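Local structure of uncharacterized rhodanese-related protein TVG0868615 (Thermoplasma volcanium GSS1, 3GK5) at residues A70-L75 and L80-V85. The protein is of unknown function but carries a rhodanese-like domain, a fold that in characterised relatives often serves sulfur transfer. Numbering follows the deposited sequence.
Sequences AAVEFL and LNIVDV
V72 overlaps two side chains of the strand at once, one with each methyl. Its CG1 lies against CG1 of I82 at 3.8 Å, and the two side chains run past each other in opposite directions. Its CG2 rests on CB of D84 at 3.5 Å, where the side chains cross at about a right angle. V72 has CG1 anti to the backbone N (chi1 176°), which directs CG2 to D84. The carboxylate of D84 is held elsewhere: OD1 is hydrogen-bonded to OG of S68 and OD2 to OH of Y3. I82 fills the space between V72 and L75. Its CD1 comes within 3.8 Å of the backbone O of V72, and its CG2 lies 4.2 Å from CB of L75. With an alanine at I82, V72 CG1 and L75 CB would probably lose much of their apolar cover and a gap would open beneath the helix. L75 also meets L80, CB to CD1 at 3.9 Å. N of L80 donates to O of L75 at 3.2 Å, nearly in line with the carbonyl, and ties the strand's approach to the helix end. The contact is the second half of a beta-alpha-beta crossover. Segment 70-75 of helix 66-76 runs antiparallel to strand 82-85 (170°), axes 8.0 Å apart at their closest. The strand lies between strands 5-6 and 58-61 in the parallel sheet, while helix 42-48 touches A71 and F74.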
ATOM      1  N   ALA A  70       1.789  -8.716   6.091  1.00 19.97           N
ATOM      2  CA  ALA A  70       1.504  -8.728   7.520  1.00 18.81           C
ATOM      3  C   ALA A  70       0.507  -7.638   7.919  1.00 22.34           C
ATOM      4  O   ALA A  70      -0.298  -7.825   8.833  1.00 22.05           O
ATOM      5  CB  ALA A  70       2.790  -8.582   8.300  1.00 23.00           C
ATOM      6  N   ALA A  71       0.545  -6.512   7.218  1.00 20.20           N
ATOM      7  CA  ALA A  71      -0.370  -5.413   7.501  1.00 22.78           C
ATOM      8  C   ALA A  71      -1.794  -5.780   7.071  1.00 22.19           C
ATOM      9  O   ALA A  71      -2.765  -5.444   7.743  1.00 18.81           O
ATOM     10  CB  ALA A  71       0.080  -4.148   6.770  1.00 12.74           C
ATOM     11  N   VAL A  72      -1.915  -6.468   5.946  1.00 20.51           N
ATOM     12  CA  VAL A  72      -3.223  -6.847   5.461  1.00 15.11           C
ATOM     13  C   VAL A  72      -3.956  -7.780   6.412  1.00 19.00           C
ATOM     14  O   VAL A  72      -5.131  -7.582   6.690  1.00 19.28           O
ATOM     15  CB  VAL A  72      -3.128  -7.508   4.092  1.00 13.78           C
ATOM     16  CG1 VAL A  72      -4.506  -7.984   3.661  1.00 25.10           C
ATOM     17  CG2 VAL A  72      -2.572  -6.513   3.083  1.00 11.47           C
ATOM     18  N   GLU A  73      -3.259  -8.795   6.913  1.00 28.45           N
ATOM     19  CA  GLU A  73      -3.857  -9.760   7.832  1.00 27.39           C
ATOM     20  C   GLU A  73      -4.350  -9.059   9.094  1.00 25.70           C
ATOM     21  O   GLU A  73      -5.307  -9.493   9.725  1.00 22.59           O
ATOM     22  CB  GLU A  73      -2.827 -10.833   8.208  1.00 32.75           C
ATOM     23  CG  GLU A  73      -3.096 -12.219   7.626  1.00 33.92           C
ATOM     24  CD  GLU A  73      -4.272 -12.911   8.295  1.00 41.81           C
ATOM     25  OE1 GLU A  73      -5.426 -12.492   8.073  1.00 51.43           O
ATOM     26  OE2 GLU A  73      -4.047 -13.872   9.058  1.00 46.31           O
ATOM     27  N   PHE A  74      -3.684  -7.968   9.449  1.00 28.34           N
ATOM     28  CA  PHE A  74      -4.034  -7.199  10.629  1.00 22.67           C
ATOM     29  C   PHE A  74      -5.269  -6.333  10.393  1.00 23.00           C
ATOM     30  O   PHE A  74      -6.233  -6.392  11.152  1.00 27.70           O
ATOM     31  CB  PHE A  74      -2.843  -6.324  11.025  1.00 25.42           C
ATOM     32  CG  PHE A  74      -3.096  -5.448  12.222  1.00 27.88           C
ATOM     33  CD1 PHE A  74      -3.337  -6.004  13.474  1.00 26.92           C
ATOM     34  CD2 PHE A  74      -3.086  -4.059  12.094  1.00 24.31           C
ATOM     35  CE1 PHE A  74      -3.568  -5.188  14.586  1.00 30.40           C
ATOM     36  CE2 PHE A  74      -3.314  -3.237  13.191  1.00 27.08           C
ATOM     37  CZ  PHE A  74      -3.557  -3.801  14.443  1.00 22.12           C
ATOM     38  N   LEU A  75      -5.251  -5.536   9.333  1.00 20.55           N
ATOM     39  CA  LEU A  75      -6.371  -4.647   9.047  1.00 25.73           C
ATOM     40  C   LEU A  75      -7.594  -5.371   8.487  1.00 33.39           C
ATOM     41  O   LEU A  75      -8.698  -4.829   8.507  1.00 36.05           O
ATOM     42  CB  LEU A  75      -5.933  -3.560   8.064  1.00 21.79           C
ATOM     43  CG  LEU A  75      -4.668  -2.782   8.424  1.00 20.16           C
ATOM     44  CD1 LEU A  75      -4.278  -1.912   7.245  1.00 12.72           C
ATOM     45  CD2 LEU A  75      -4.893  -1.940   9.673  1.00 16.06           C
ATOM     46  N   LEU A  80     -11.612  -3.776   7.647  1.00 33.40           N
ATOM     47  CA  LEU A  80     -11.217  -2.795   6.649  1.00 26.83           C
ATOM     48  C   LEU A  80     -11.117  -3.423   5.276  1.00 27.23           C
ATOM     49  O   LEU A  80     -10.670  -4.559   5.114  1.00 16.16           O
ATOM     50  CB  LEU A  80      -9.882  -2.142   7.008  1.00 20.43           C
ATOM     51  CG  LEU A  80      -9.917  -1.011   8.035  1.00 22.53           C
ATOM     52  CD1 LEU A  80      -8.497  -0.629   8.396  1.00 25.08           C
ATOM     53  CD2 LEU A  80     -10.664   0.193   7.469  1.00 25.27           C
ATOM     54  N   ASN A  81     -11.554  -2.666   4.284  1.00 28.91           N
ATOM     55  CA  ASN A  81     -11.511  -3.122   2.912  1.00 31.55           C
ATOM     56  C   ASN A  81     -10.129  -2.788   2.340  1.00 33.71           C
ATOM     57  O   ASN A  81      -9.939  -1.731   1.731  1.00 31.29           O
ATOM     58  CB  ASN A  81     -12.617  -2.424   2.126  1.00 30.19           C
ATOM     59  CG  ASN A  81     -12.680  -2.870   0.698  1.00 40.29           C
ATOM     60  OD1 ASN A  81     -12.226  -3.963   0.360  1.00 44.87           O
ATOM     61  ND2 ASN A  81     -13.260  -2.035  -0.159  1.00 44.18           N
ATOM     62  N   ILE A  82      -9.167  -3.686   2.571  1.00 31.01           N
ATOM     63  CA  ILE A  82      -7.798  -3.508   2.085  1.00 24.20           C
ATOM     64  C   ILE A  82      -7.329  -4.731   1.314  1.00 23.62           C
ATOM     65  O   ILE A  82      -7.826  -5.833   1.521  1.00 34.28           O
ATOM     66  CB  ILE A  82      -6.777  -3.258   3.236  1.00 19.39           C
ATOM     67  CG1 ILE A  82      -6.300  -4.585   3.832  1.00 19.91           C
ATOM     68  CG2 ILE A  82      -7.401  -2.382   4.318  1.00 18.12           C
ATOM     69  CD1 ILE A  82      -7.369  -5.394   4.529  1.00 22.51           C
ATOM     70  N   VAL A  83      -6.363  -4.524   0.426  1.00 23.74           N
ATOM     71  CA  VAL A  83      -5.804  -5.594  -0.386  1.00 15.21           C
ATOM     72  C   VAL A  83      -4.283  -5.479  -0.373  1.00 16.97           C
ATOM     73  O   VAL A  83      -3.752  -4.398  -0.146  1.00 25.55           O
ATOM     74  CB  VAL A  83      -6.285  -5.473  -1.830  1.00 29.23           C
ATOM     75  CG1 VAL A  83      -7.798  -5.653  -1.893  1.00 25.89           C
ATOM     76  CG2 VAL A  83      -5.891  -4.112  -2.372  1.00 29.23           C
ATOM     77  N   ASP A  84      -3.587  -6.585  -0.615  1.00 14.56           N
ATOM     78  CA  ASP A  84      -2.121  -6.590  -0.630  1.00 24.14           C
ATOM     79  C   ASP A  84      -1.632  -6.445  -2.074  1.00 24.93           C
ATOM     80  O   ASP A  84      -2.202  -7.045  -2.985  1.00 35.08           O
ATOM     81  CB  ASP A  84      -1.601  -7.904  -0.013  1.00 19.59           C
ATOM     82  CG  ASP A  84      -0.085  -7.962   0.084  1.00 35.05           C
ATOM     83  OD1 ASP A  84       0.529  -6.947   0.484  1.00 30.88           O
ATOM     84  OD2 ASP A  84       0.502  -9.031  -0.219  1.00 36.37           O
ATOM     85  N   VAL A  85      -0.597  -5.637  -2.285  1.00 15.91           N
ATOM     86  CA  VAL A  85      -0.055  -5.440  -3.628  1.00 16.81           C
ATOM     87  C   VAL A  85       1.145  -6.362  -3.875  1.00 28.65           C
ATOM     88  O   VAL A  85       2.200  -6.230  -3.242  1.00 24.54           O
ATOM     89  CB  VAL A  85       0.398  -3.973  -3.858  1.00 20.25           C
ATOM     90  CG1 VAL A  85       0.931  -3.807  -5.273  1.00 16.06           C
ATOM     91  CG2 VAL A  85      -0.747  -3.016  -3.608  1.00 15.17           C
TER